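Local coordinates for protein restriction endonuclease r.bpuji (Bacillus pumilus, PDB 2VLA) that probably cleaves DNA as a restriction endonuclease, this chain being the N-terminal recognition domain that binds the cognate DNA sequence, at residues I135-Q143 / Q213-I223; F44-I53 / K62-A73. All coordinates share one frame; numbering follows the deposited sequence.

In the fold
Both contacts are crossings of two helices, and in each the second helix also meets the bound DNA. Contact 2 joins helices 41-56 and 62-76, early in the sequence, its centre about 21 Å from the centre of the chain; contact 1, between helices 137-150 and 203-219, lies deeper, its centre about 9 Å from that point. Their centres are about 27 Å apart and their nearest atoms about 6 Å. The DNA is their common partner: contact 2 reaches bases and phosphates of chains B and C, contact 1 a phosphate of chain C. Contact 1 also borders the bound polyether's pocket through I135, and the Q137 side chain is about 13 Å from a sodium ion.

Contact 1: I135-Q143 / Q213-I223; sequences IRQFPYILQ and QLNYLELANLI. With nucleotides of chain C.
L217, in one of its two conformers, pushes its CD2 between I141 and L142, 3.9 Å from I141 CG2 and 3.7 Å from L142 CD2. The two helices meet here at a steep 77°, consistent with a winged helix, since helix 203-219 is followed, after a tight turn, by the two-stranded hairpin 223-232. Long branched and aromatic side chains suit this crossing, because they must bridge axes 11.2 Å apart. A Schellman motif at N221 ends helix 213-219 and turns the chain so that L222 CD1 comes within 4.1 Å of L142 CD1.

Toward the other end, F138 lies alongside L217, running the opposite way, with its CD1 near L217 CD1, and presents its ring edge to Q213 O, 3.1 Å from F138 CE1. The Q137 chain folds at chi2 (-91°), which brings NE2 round to donate to Q213 OE1 over 3.0 Å, the two amides nearly perpendicular; glutamine fits both places because its amide can donate and accept, and Q213 NE2 bonds in turn to H209 O. On the far side of helix 213-219, N215 ND2 donates to OP2 of DC3 of chain C at 3.0 Å, in a nearly straight bond (163°).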
loop_
_atom_site.group_PDB
_atom_site.type_symbol
_atom_site.label_atom_id
_atom_site.label_comp_id
_atom_site.label_asym_id
_atom_site.label_seq_id
_atom_site.Cartn_x
_atom_site.Cartn_y
_atom_site.Cartn_z
ATOM N N ILE A 135 11.691 -0.154 2.760
ATOM C CA ILE A 135 11.473 -0.893 1.548
ATOM C C ILE A 135 10.416 -0.232 0.669
ATOM O O ILE A 135 9.449 0.354 1.168
ATOM C CB ILE A 135 11.037 -2.352 1.870
ATOM C CG1 ILE A 135 11.207 -3.251 0.641
ATOM C CG2 ILE A 135 9.590 -2.384 2.407
ATOM C CD1 ILE A 135 12.660 -3.589 0.323
ATOM N N ARG A 136 10.613 -0.330 -0.639
ATOM C CA ARG A 136 9.563 -0.055 -1.609
ATOM C C ARG A 136 8.982 -1.391 -2.011
ATOM O O ARG A 136 9.533 -2.102 -2.838
ATOM C CB ARG A 136 10.157 0.631 -2.857
ATOM C CG ARG A 136 10.967 1.899 -2.573
ATOM C CD ARG A 136 11.358 2.553 -3.865
ATOM N NE ARG A 136 12.280 3.651 -3.653
ATOM C CZ ARG A 136 12.369 4.700 -4.448
ATOM N NH1 ARG A 136 11.569 4.810 -5.502
ATOM N NH2 ARG A 136 13.277 5.629 -4.203
ATOM N N GLN A 137 7.852 -1.771 -1.391
ATOM C CA GLN A 137 7.458 -3.173 -1.437
ATOM C C GLN A 137 6.919 -3.609 -2.796
ATOM O O GLN A 137 7.089 -4.759 -3.177
ATOM C CB GLN A 137 6.440 -3.515 -0.323
ATOM C CG GLN A 137 5.008 -2.991 -0.504
ATOM C CD GLN A 137 4.776 -1.626 0.113
ATOM O OE1 GLN A 137 5.649 -0.745 0.087
ATOM N NE2 GLN A 137 3.571 -1.417 0.633
ATOM N N PHE A 138 6.367 -2.693 -3.570
ATOM C CA PHE A 138 5.805 -3.106 -4.862
ATOM C C PHE A 138 6.874 -3.337 -5.949
ATOM O O PHE A 138 6.893 -4.378 -6.586
ATOM C CB PHE A 138 4.684 -2.165 -5.302
ATOM C CG PHE A 138 3.452 -2.297 -4.453
ATOM C CD1 PHE A 138 2.734 -3.463 -4.482
ATOM C CD2 PHE A 138 3.093 -1.337 -3.574
ATOM C CE1 PHE A 138 1.556 -3.633 -3.665
ATOM C CE2 PHE A 138 1.956 -1.482 -2.748
ATOM C CZ PHE A 138 1.191 -2.657 -2.815
ATOM N N PRO A 139 7.854 -2.411 -6.081
ATOM C CA PRO A 139 9.005 -2.787 -6.871
ATOM C C PRO A 139 9.610 -4.138 -6.440
ATOM O O PRO A 139 9.954 -4.963 -7.279
ATOM C CB PRO A 139 9.970 -1.619 -6.633
ATOM C CG PRO A 139 9.060 -0.452 -6.446
ATOM C CD PRO A 139 7.908 -1.007 -5.646
ATOM N N TYR A 140 9.727 -4.350 -5.142
ATOM C CA TYR A 140 10.342 -5.541 -4.650
ATOM C C TYR A 140 9.540 -6.809 -5.039
ATOM O O TYR A 140 10.083 -7.795 -5.511
ATOM C CB TYR A 140 10.552 -5.467 -3.131
ATOM C CG TYR A 140 11.510 -6.508 -2.618
ATOM C CD1 TYR A 140 11.066 -7.764 -2.296
ATOM C CD2 TYR A 140 12.897 -6.249 -2.514
ATOM C CE1 TYR A 140 11.903 -8.717 -1.872
ATOM C CE2 TYR A 140 13.741 -7.215 -2.084
ATOM C CZ TYR A 140 13.255 -8.454 -1.764
ATOM O OH TYR A 140 14.054 -9.479 -1.327
ATOM N N ILE A 141 8.212 -6.769 -4.819
ATOM C CA ILE A 141 7.330 -7.902 -5.184
ATOM C C ILE A 141 7.455 -8.209 -6.670
ATOM O O ILE A 141 7.606 -9.364 -7.075
ATOM C CB ILE A 141 5.848 -7.605 -4.837
ATOM C CG1 ILE A 141 5.633 -7.631 -3.329
ATOM C CG2 ILE A 141 4.912 -8.622 -5.514
ATOM C CD1 ILE A 141 4.406 -6.862 -2.887
ATOM N N LEU A 142 7.406 -7.169 -7.493
ATOM C CA LEU A 142 7.500 -7.362 -8.913
ATOM C C LEU A 142 8.859 -8.025 -9.295
ATOM O O LEU A 142 8.903 -8.920 -10.125
ATOM C CB LEU A 142 7.343 -6.022 -9.628
ATOM C CG LEU A 142 5.898 -5.471 -9.615
ATOM C CD1 LEU A 142 5.928 -4.092 -10.252
ATOM C CD2 LEU A 142 4.889 -6.421 -10.357
ATOM N N GLN A 143 9.964 -7.589 -8.672
ATOM C CA GLN A 143 11.228 -8.220 -8.949
ATOM C C GLN A 143 11.293 -9.678 -8.474
ATOM O O GLN A 143 11.855 -10.528 -9.148
ATOM C CB GLN A 143 12.377 -7.414 -8.347
ATOM C CG GLN A 143 13.786 -7.943 -8.716
ATOM C CD GLN A 143 14.124 -7.737 -10.170
ATOM O OE1 GLN A 143 13.515 -6.937 -10.852
ATOM N NE2 GLN A 143 15.206 -8.362 -10.604
ATOM N N GLN A 213 -2.557 -5.556 -0.380
ATOM C CA GLN A 213 -1.425 -5.047 -1.127
ATOM C C GLN A 213 -1.397 -5.695 -2.516
ATOM O O GLN A 213 -1.271 -5.001 -3.550
ATOM C CB GLN A 213 -0.116 -5.283 -0.348
ATOM C CG GLN A 213 0.068 -4.303 0.802
ATOM C CD GLN A 213 1.301 -4.587 1.613
ATOM O OE1 GLN A 213 2.390 -4.041 1.323
ATOM N NE2 GLN A 213 1.170 -5.392 2.635
ATOM N N LEU A 214 -1.520 -7.025 -2.575
ATOM C CA LEU A 214 -1.543 -7.677 -3.844
ATOM C C LEU A 214 -2.731 -7.187 -4.708
ATOM O O LEU A 214 -2.608 -7.047 -5.899
ATOM C CB LEU A 214 -1.548 -9.209 -3.690
ATOM C CG LEU A 214 -0.278 -9.769 -3.074
ATOM C CD1 LEU A 214 -0.435 -11.221 -2.736
ATOM C CD2 LEU A 214 0.863 -9.586 -4.009
ATOM N N ASN A 215 -3.905 -6.979 -4.081
ATOM C CA ASN A 215 -5.043 -6.422 -4.812
ATOM C C ASN A 215 -4.709 -5.133 -5.549
ATOM O O ASN A 215 -5.218 -4.890 -6.637
ATOM C CB ASN A 215 -6.227 -6.139 -3.849
ATOM C CG ASN A 215 -6.995 -7.376 -3.433
ATOM O OD1 ASN A 215 -6.814 -8.464 -3.977
ATOM N ND2 ASN A 215 -7.864 -7.190 -2.449
ATOM N N TYR A 216 -3.935 -4.256 -4.922
ATOM C CA TYR A 216 -3.628 -2.985 -5.566
ATOM C C TYR A 216 -2.708 -3.190 -6.769
ATOM O O TYR A 216 -2.844 -2.517 -7.755
ATOM C CB TYR A 216 -3.079 -1.941 -4.541
ATOM C CG TYR A 216 -4.122 -1.639 -3.487
ATOM C CD1 TYR A 216 -5.409 -1.298 -3.853
ATOM C CD2 TYR A 216 -3.847 -1.799 -2.142
ATOM C CE1 TYR A 216 -6.396 -1.114 -2.916
ATOM C CE2 TYR A 216 -4.841 -1.626 -1.194
ATOM C CZ TYR A 216 -6.122 -1.282 -1.602
ATOM O OH TYR A 216 -7.163 -1.164 -0.666
ATOM N N LEU A 217 -1.822 -4.161 -6.685
ATOM C CA LEU A 217 -0.995 -4.507 -7.816
ATOM C C LEU A 217 -1.829 -5.174 -8.945
ATOM O O LEU A 217 -1.502 -5.044 -10.131
ATOM C CB LEU A 217 0.150 -5.417 -7.357
ATOM C CG LEU A 217 1.435 -5.450 -8.160
ATOM C CD1 LEU A 217 2.063 -4.061 -8.257
ATOM C CD2 LEU A 217 2.412 -6.453 -7.544
ATOM N N GLU A 218 -2.913 -5.856 -8.568
ATOM C CA GLU A 218 -3.815 -6.422 -9.537
ATOM C C GLU A 218 -4.689 -5.341 -10.195
ATOM O O GLU A 218 -4.913 -5.367 -11.413
ATOM C CB GLU A 218 -4.699 -7.478 -8.876
ATOM C CG GLU A 218 -5.576 -8.261 -9.857
ATOM C CD GLU A 218 -6.408 -9.317 -9.166
ATOM O OE1 GLU A 218 -7.291 -8.935 -8.357
ATOM O OE2 GLU A 218 -6.169 -10.523 -9.434
ATOM N N LEU A 219 -5.145 -4.375 -9.398
ATOM C CA LEU A 219 -5.880 -3.242 -9.938
ATOM C C LEU A 219 -5.044 -2.375 -10.876
ATOM O O LEU A 219 -5.580 -1.724 -11.750
ATOM C CB LEU A 219 -6.460 -2.394 -8.800
ATOM C CG LEU A 219 -7.673 -2.999 -8.081
ATOM C CD1 LEU A 219 -7.901 -2.316 -6.777
ATOM C CD2 LEU A 219 -8.896 -2.903 -8.972
ATOM N N ALA A 220 -3.733 -2.375 -10.666
ATOM C CA ALA A 220 -2.778 -1.688 -11.551
ATOM C C ALA A 220 -2.538 -2.493 -12.845
ATOM O O ALA A 220 -1.823 -2.044 -13.741
ATOM C CB ALA A 220 -1.469 -1.471 -10.811
ATOM N N ASN A 221 -3.181 -3.662 -12.946
ATOM C CA ASN A 221 -3.027 -4.555 -14.097
ATOM C C ASN A 221 -1.611 -5.110 -14.262
ATOM O O ASN A 221 -1.205 -5.454 -15.365
ATOM C CB ASN A 221 -3.449 -3.847 -15.385
ATOM C CG ASN A 221 -4.938 -3.834 -15.569
ATOM O OD1 ASN A 221 -5.651 -4.655 -14.992
ATOM N ND2 ASN A 221 -5.428 -2.905 -16.382
ATOM N N LEU A 222 -0.882 -5.236 -13.161
ATOM C CA LEU A 222 0.485 -5.748 -13.234
ATOM C C LEU A 222 0.569 -7.230 -12.890
ATOM O O LEU A 222 1.497 -7.927 -13.343
ATOM C CB LEU A 222 1.410 -4.930 -12.355
ATOM C CG LEU A 222 1.397 -3.445 -12.681
ATOM C CD1 LEU A 222 2.355 -2.711 -11.790
ATOM C CD2 LEU A 222 1.695 -3.194 -14.180
ATOM N N ILE A 223 -0.431 -7.728 -12.156
ATOM C CA ILE A 223 -0.491 -9.139 -11.795
ATOM C C ILE A 223 -1.901 -9.653 -11.876
ATOM O O ILE A 223 -2.840 -8.882 -11.983
ATOM C CB ILE A 223 0.044 -9.383 -10.387
ATOM C CG1 ILE A 223 -0.880 -8.730 -9.325
ATOM C CG2 ILE A 223 1.518 -8.877 -10.271
ATOM C CD1 ILE A 223 -0.644 -9.138 -7.875
ATOM P P DC C 3 -11.301 -9.042 -1.681
ATOM O OP1 DC C 3 -11.720 -8.602 -3.032
ATOM O OP2 DC C 3 -9.893 -9.072 -1.290
ATOM O "O5'" DC C 3 -12.041 -8.138 -0.591
ATOM C "C5'" DC C 3 -13.432 -7.875 -0.709
ATOM C "C4'" DC C 3 -13.959 -7.243 0.551
ATOM O "O4'" DC C 3 -13.978 -8.210 1.618
ATOM C "C3'" DC C 3 -13.091 -6.104 1.074
ATOM O "O3'" DC C 3 -13.852 -4.996 1.515
ATOM C "C2'" DC C 3 -12.367 -6.739 2.259
ATOM C "C1'" DC C 3 -13.510 -7.568 2.781
ATOM N N1 DC C 3 -13.170 -8.555 3.777
ATOM C C2 DC C 3 -14.092 -8.875 4.794
ATOM O O2 DC C 3 -15.245 -8.358 4.797
ATOM N N3 DC C 3 -13.719 -9.779 5.720
ATOM C C4 DC C 3 -12.514 -10.337 5.682
ATOM N N4 DC C 3 -12.206 -11.228 6.612
ATOM C C5 DC C 3 -11.577 -9.998 4.677
ATOM C C6 DC C 3 -11.924 -9.090 3.782
#

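Contact 2: F44-I53 / K62-A73; sequences FVKDFNNRLI and KKTLDNHRTEIA. With nucleotides of chain B; nucleotides of chain C.
N49 and D66 meet through N49 ND2 and D66 OD1, 2.9 Å apart, with the donor coming from above the carboxylate plane. R69 NH1 reaches the same oxygen from the opposite face at 2.8 Å, and also donates to N49 OD1 over 2.9 Å in a more bent bond (131°). Asparagine suits this place because its amide gives to the carboxylate and takes from the guanidinium. K62 NZ completes the salt-bridge network on the syn lone pair of D66 OD2.

This is the helix-turn-helix of a winged-helix fold: helix 44-53 crosses helix 62-73, the recognition helix, at 110°. The outer side of the latter reads DNA. N67 OD1 accepts from N4 of DC5 of chain B at 2.9 Å, while T64 and T70 bond phosphate oxygens of chains C and B. H68 joins both sides: NE2 donates to OP1 of DC5 of chain C, ND1 pairs with Y29 OH, and CB packs 3.5 Å from L52 CD2.

R69 turns its CG away from its own N (chi1 -166°), which lays the chain over the face of F48, where CG makes a CH-pi contact 3.6 Å from the ring centroid. V45 covers one guanidinium face with its methyls, and F44 CE2 touches R69 CD. L65, branched and apolar, fills the remaining angle between the helices: its CD2 meets L52 CG, and its CD1 lies 4.0 Å from I53 CD1.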
loop_
_atom_site.group_PDB
_atom_site.type_symbol
_atom_site.label_atom_id
_atom_site.label_comp_id
_atom_site.label_asym_id
_atom_site.label_seq_id
_atom_site.Cartn_x
_atom_site.Cartn_y
_atom_site.Cartn_z
ATOM N N PHE A 44 -15.319 20.806 4.640
ATOM C CA PHE A 44 -14.925 19.587 3.926
ATOM C C PHE A 44 -15.567 18.348 4.534
ATOM O O PHE A 44 -16.114 17.514 3.824
ATOM C CB PHE A 44 -13.411 19.434 3.939
ATOM C CG PHE A 44 -12.918 18.220 3.195
ATOM C CD1 PHE A 44 -13.051 18.128 1.822
ATOM C CD2 PHE A 44 -12.335 17.171 3.874
ATOM C CE1 PHE A 44 -12.602 17.011 1.145
ATOM C CE2 PHE A 44 -11.875 16.056 3.197
ATOM C CZ PHE A 44 -12.020 15.968 1.846
ATOM N N VAL A 45 -15.510 18.244 5.852
ATOM C CA VAL A 45 -16.071 17.094 6.550
ATOM C C VAL A 45 -17.547 16.950 6.254
ATOM O O VAL A 45 -18.012 15.872 5.902
ATOM C CB VAL A 45 -15.856 17.208 8.082
ATOM C CG1 VAL A 45 -16.618 16.109 8.820
ATOM C CG2 VAL A 45 -14.361 17.150 8.405
ATOM N N LYS A 46 -18.286 18.041 6.390
ATOM C CA LYS A 46 -19.731 17.998 6.248
ATOM C C LYS A 46 -20.115 17.692 4.816
ATOM O O LYS A 46 -20.943 16.809 4.554
ATOM C CB LYS A 46 -20.352 19.333 6.686
ATOM C CG LYS A 46 -21.840 19.470 6.364
ATOM N N ASP A 47 -19.501 18.411 3.885
ATOM C CA ASP A 47 -19.856 18.308 2.483
ATOM C C ASP A 47 -19.436 16.963 1.886
ATOM O O ASP A 47 -20.161 16.373 1.080
ATOM C CB ASP A 47 -19.237 19.463 1.702
ATOM C CG ASP A 47 -19.871 20.812 2.047
ATOM O OD1 ASP A 47 -21.008 20.823 2.585
ATOM O OD2 ASP A 47 -19.234 21.849 1.788
ATOM N N PHE A 48 -18.276 16.468 2.293
ATOM C CA PHE A 48 -17.828 15.162 1.840
ATOM C C PHE A 48 -18.811 14.075 2.287
ATOM O O PHE A 48 -19.270 13.277 1.484
ATOM C CB PHE A 48 -16.426 14.855 2.371
ATOM C CG PHE A 48 -15.886 13.543 1.907
ATOM C CD1 PHE A 48 -16.244 12.368 2.551
ATOM C CD2 PHE A 48 -14.996 13.481 0.833
ATOM C CE1 PHE A 48 -15.755 11.152 2.127
ATOM C CE2 PHE A 48 -14.512 12.267 0.393
ATOM C CZ PHE A 48 -14.883 11.098 1.047
ATOM N N ASN A 49 -19.120 14.057 3.576
ATOM C CA ASN A 49 -19.996 13.036 4.140
ATOM C C ASN A 49 -21.401 13.086 3.536
ATOM O O ASN A 49 -21.998 12.060 3.259
ATOM C CB ASN A 49 -20.104 13.204 5.649
ATOM C CG ASN A 49 -18.889 12.694 6.387
ATOM O OD1 ASN A 49 -17.841 12.434 5.790
ATOM N ND2 ASN A 49 -19.021 12.551 7.710
ATOM N N ASN A 50 -21.920 14.293 3.338
ATOM C CA ASN A 50 -23.248 14.461 2.759
ATOM C C ASN A 50 -23.353 13.918 1.338
ATOM O O ASN A 50 -24.403 13.415 0.939
ATOM C CB ASN A 50 -23.679 15.934 2.798
ATOM C CG ASN A 50 -24.140 16.374 4.184
ATOM O OD1 ASN A 50 -24.468 15.548 5.032
ATOM N ND2 ASN A 50 -24.160 17.680 4.414
ATOM N N ARG A 51 -22.265 14.015 0.572
ATOM C CA ARG A 51 -22.231 13.436 -0.765
ATOM C C ARG A 51 -22.014 11.911 -0.723
ATOM O O ARG A 51 -22.685 11.162 -1.436
ATOM C CB ARG A 51 -21.139 14.100 -1.622
ATOM C CG ARG A 51 -21.430 15.553 -2.032
ATOM C CD ARG A 51 -22.132 15.661 -3.403
ATOM N NE ARG A 51 -21.381 15.044 -4.518
ATOM C CZ ARG A 51 -20.521 15.694 -5.319
ATOM N NH1 ARG A 51 -20.256 16.984 -5.133
ATOM N NH2 ARG A 51 -19.919 15.043 -6.303
ATOM N N LEU A 52 -21.082 11.450 0.113
ATOM C CA LEU A 52 -20.709 10.022 0.109
ATOM C C LEU A 52 -21.872 9.147 0.571
ATOM O O LEU A 52 -22.059 8.025 0.079
ATOM C CB LEU A 52 -19.456 9.768 0.981
ATOM C CG LEU A 52 -18.978 8.306 0.993
ATOM C CD1 LEU A 52 -18.643 7.817 -0.423
ATOM C CD2 LEU A 52 -17.773 8.137 1.912
ATOM N N ILE A 53 -22.678 9.662 1.479
ATOM C CA ILE A 53 -23.761 8.852 2.028
ATOM C C ILE A 53 -24.816 8.465 0.942
ATOM O O ILE A 53 -25.535 7.467 1.071
ATOM C CB ILE A 53 -24.457 9.538 3.214
ATOM C CG1 ILE A 53 -25.273 8.500 4.004
ATOM C CG2 ILE A 53 -25.374 10.679 2.722
ATOM C CD1 ILE A 53 -25.802 9.008 5.336
ATOM N N LYS A 62 -22.219 7.885 10.693
ATOM C CA LYS A 62 -21.222 8.947 10.550
ATOM C C LYS A 62 -19.815 8.405 10.699
ATOM O O LYS A 62 -18.915 8.830 10.001
ATOM C CB LYS A 62 -21.454 10.044 11.573
ATOM C CG LYS A 62 -20.408 11.151 11.515
ATOM C CD LYS A 62 -20.769 12.299 12.415
ATOM C CE LYS A 62 -19.674 13.357 12.426
ATOM N NZ LYS A 62 -18.485 12.901 13.178
ATOM N N LYS A 63 -19.622 7.478 11.628
ATOM C CA LYS A 63 -18.296 6.913 11.869
ATOM C C LYS A 63 -17.732 6.283 10.581
ATOM O O LYS A 63 -16.566 6.469 10.231
ATOM C CB LYS A 63 -18.350 5.871 12.996
ATOM C CG LYS A 63 -16.985 5.195 13.313
ATOM C CD LYS A 63 -15.891 6.226 13.678
ATOM C CE LYS A 63 -14.660 5.573 14.292
ATOM N NZ LYS A 63 -14.881 5.070 15.642
ATOM N N THR A 64 -18.567 5.542 9.890
ATOM C CA THR A 64 -18.171 4.908 8.644
ATOM C C THR A 64 -17.856 5.925 7.581
ATOM O O THR A 64 -16.847 5.808 6.882
ATOM C CB THR A 64 -19.282 3.956 8.179
ATOM O OG1 THR A 64 -19.365 2.910 9.129
ATOM C CG2 THR A 64 -19.027 3.389 6.794
ATOM N N LEU A 65 -18.699 6.945 7.457
ATOM C CA LEU A 65 -18.430 8.018 6.504
ATOM C C LEU A 65 -17.080 8.698 6.811
ATOM O O LEU A 65 -16.267 8.930 5.908
ATOM C CB LEU A 65 -19.582 9.044 6.516
ATOM C CG LEU A 65 -20.951 8.534 6.037
ATOM C CD1 LEU A 65 -22.025 9.553 6.387
ATOM C CD2 LEU A 65 -20.909 8.268 4.549
ATOM N N ASP A 66 -16.868 9.043 8.080
ATOM C CA ASP A 66 -15.624 9.648 8.506
ATOM C C ASP A 66 -14.439 8.741 8.167
ATOM O O ASP A 66 -13.408 9.203 7.670
ATOM C CB ASP A 66 -15.644 9.897 10.033
ATOM C CG ASP A 66 -16.536 11.072 10.446
ATOM O OD1 ASP A 66 -16.848 11.929 9.599
ATOM O OD2 ASP A 66 -16.863 11.156 11.644
ATOM N N ASN A 67 -14.568 7.459 8.439
ATOM C CA ASN A 67 -13.473 6.539 8.190
ATOM C C ASN A 67 -13.165 6.425 6.683
ATOM O O ASN A 67 -11.984 6.389 6.283
ATOM C CB ASN A 67 -13.764 5.145 8.774
ATOM C CG ASN A 67 -13.650 5.086 10.298
ATOM O OD1 ASN A 67 -13.079 5.971 10.948
ATOM N ND2 ASN A 67 -14.102 3.983 10.856
ATOM N N HIS A 68 -14.192 6.379 5.841
ATOM C CA HIS A 68 -13.941 6.444 4.402
ATOM C C HIS A 68 -13.109 7.699 4.076
ATOM O O HIS A 68 -12.130 7.645 3.306
ATOM C CB HIS A 68 -15.255 6.473 3.606
ATOM C CG HIS A 68 -15.801 5.127 3.281
ATOM N ND1 HIS A 68 -15.717 4.585 2.019
ATOM C CD2 HIS A 68 -16.513 4.243 4.032
ATOM C CE1 HIS A 68 -16.345 3.420 2.009
ATOM N NE2 HIS A 68 -16.809 3.180 3.229
ATOM N N ARG A 69 -13.536 8.834 4.607
ATOM C CA ARG A 69 -12.898 10.098 4.275
ATOM C C ARG A 69 -11.447 10.098 4.697
ATOM O O ARG A 69 -10.544 10.454 3.900
ATOM C CB ARG A 69 -13.617 11.256 4.949
ATOM C CG ARG A 69 -13.242 12.599 4.406
ATOM C CD ARG A 69 -13.922 13.724 5.140
ATOM N NE ARG A 69 -13.470 13.789 6.512
ATOM C CZ ARG A 69 -14.196 13.425 7.558
ATOM N NH1 ARG A 69 -15.442 13.028 7.392
ATOM N NH2 ARG A 69 -13.663 13.467 8.783
ATOM N N THR A 70 -11.184 9.716 5.942
ATOM C CA THR A 70 -9.831 9.846 6.454
ATOM C C THR A 70 -8.939 8.706 6.024
ATOM O O THR A 70 -7.805 8.938 5.593
ATOM C CB THR A 70 -9.781 10.026 7.987
ATOM O OG1 THR A 70 -10.139 8.803 8.644
ATOM C CG2 THR A 70 -10.718 11.166 8.425
ATOM N N GLU A 71 -9.430 7.478 6.118
ATOM C CA GLU A 71 -8.592 6.306 5.890
ATOM C C GLU A 71 -8.346 6.030 4.435
ATOM O O GLU A 71 -7.232 5.600 4.058
ATOM C CB GLU A 71 -9.192 5.056 6.511
ATOM C CG GLU A 71 -9.391 5.087 8.019
ATOM C CD GLU A 71 -9.714 3.694 8.562
ATOM O OE1 GLU A 71 -8.824 2.821 8.503
ATOM O OE2 GLU A 71 -10.890 3.455 9.004
ATOM N N ILE A 72 -9.379 6.199 3.609
ATOM C CA ILE A 72 -9.323 5.716 2.226
ATOM C C ILE A 72 -9.093 6.870 1.267
ATOM O O ILE A 72 -8.059 6.941 0.615
ATOM C CB ILE A 72 -10.589 4.871 1.829
ATOM C CG1 ILE A 72 -10.779 3.712 2.820
ATOM C CG2 ILE A 72 -10.426 4.363 0.411
ATOM C CD1 ILE A 72 -9.591 2.713 2.905
ATOM N N ALA A 73 -10.006 7.809 1.224
ATOM C CA ALA A 73 -9.821 8.963 0.356
ATOM C C ALA A 73 -8.558 9.759 0.762
ATOM O O ALA A 73 -7.773 10.153 -0.091
ATOM C CB ALA A 73 -11.065 9.858 0.386
ATOM P P DC B 5 -6.515 8.675 9.614
ATOM O OP1 DC B 5 -6.234 9.992 9.005
ATOM O OP2 DC B 5 -7.599 7.851 9.064
ATOM O "O5'" DC B 5 -5.124 7.883 9.691
ATOM C "C5'" DC B 5 -5.043 6.506 9.429
ATOM C "C4'" DC B 5 -4.579 5.749 10.640
ATOM O "O4'" DC B 5 -5.541 5.926 11.722
ATOM C "C3'" DC B 5 -4.453 4.255 10.450
ATOM O "O3'" DC B 5 -3.479 3.736 11.357
ATOM C "C2'" DC B 5 -5.889 3.822 10.769
ATOM C "C1'" DC B 5 -6.136 4.671 12.011
ATOM N N1 DC B 5 -7.553 4.835 12.346
ATOM C C2 DC B 5 -8.058 4.348 13.560
ATOM O O2 DC B 5 -7.274 3.828 14.379
ATOM N N3 DC B 5 -9.394 4.489 13.820
ATOM C C4 DC B 5 -10.192 5.053 12.928
ATOM N N4 DC B 5 -11.498 5.170 13.231
ATOM C C5 DC B 5 -9.726 5.530 11.687
ATOM C C6 DC B 5 -8.403 5.413 11.441
ATOM P P DG C 6 -22.267 0.792 10.077
ATOM O OP1 DG C 6 -23.683 0.355 10.373
ATOM O OP2 DG C 6 -22.031 2.086 9.418
ATOM O "O5'" DG C 6 -21.387 0.797 11.421
ATOM C "C5'" DG C 6 -21.432 -0.299 12.288
ATOM C "C4'" DG C 6 -20.366 -0.180 13.316
ATOM O "O4'" DG C 6 -19.095 -0.379 12.639
ATOM C "C3'" DG C 6 -20.233 1.179 14.021
ATOM O "O3'" DG C 6 -19.848 0.966 15.359
ATOM C "C2'" DG C 6 -19.092 1.840 13.274
ATOM C "C1'" DG C 6 -18.193 0.623 13.052
ATOM N N9 DG C 6 -17.119 0.767 12.085
ATOM C C8 DG C 6 -17.026 1.647 11.058
ATOM N N7 DG C 6 -15.890 1.536 10.393
ATOM C C5 DG C 6 -15.214 0.516 11.038
ATOM C C6 DG C 6 -13.937 -0.046 10.809
ATOM O O6 DG C 6 -13.135 0.288 9.915
ATOM N N1 DG C 6 -13.634 -1.043 11.713
ATOM C C2 DG C 6 -14.467 -1.484 12.719
ATOM N N2 DG C 6 -13.999 -2.481 13.470
ATOM N N3 DG C 6 -15.663 -0.957 12.946
ATOM C C4 DG C 6 -15.961 0.037 12.088
ATOM P P DC C 5 -17.747 0.122 5.048
ATOM O OP1 DC C 5 -18.287 0.805 3.878
ATOM O OP2 DC C 5 -16.539 0.725 5.655
ATOM O "O5'" DC C 5 -18.860 -0.051 6.195
ATOM C "C5'" DC C 5 -19.960 -0.985 6.074
ATOM C "C4'" DC C 5 -20.316 -1.393 7.472
ATOM O "O4'" DC C 5 -19.256 -2.260 8.008
ATOM C "C3'" DC C 5 -20.420 -0.212 8.435
ATOM O "O3'" DC C 5 -21.608 -0.404 9.231
ATOM C "C2'" DC C 5 -19.190 -0.282 9.307
ATOM C "C1'" DC C 5 -18.772 -1.730 9.236
ATOM N N1 DC C 5 -17.283 -1.978 9.185
ATOM C C2 DC C 5 -16.761 -3.011 9.945
ATOM O O2 DC C 5 -17.490 -3.634 10.743
ATOM N N3 DC C 5 -15.427 -3.308 9.859
ATOM C C4 DC C 5 -14.692 -2.647 8.981
ATOM N N4 DC C 5 -13.389 -2.980 8.890
ATOM C C5 DC C 5 -15.199 -1.602 8.203
ATOM C C6 DC C 5 -16.496 -1.311 8.289
#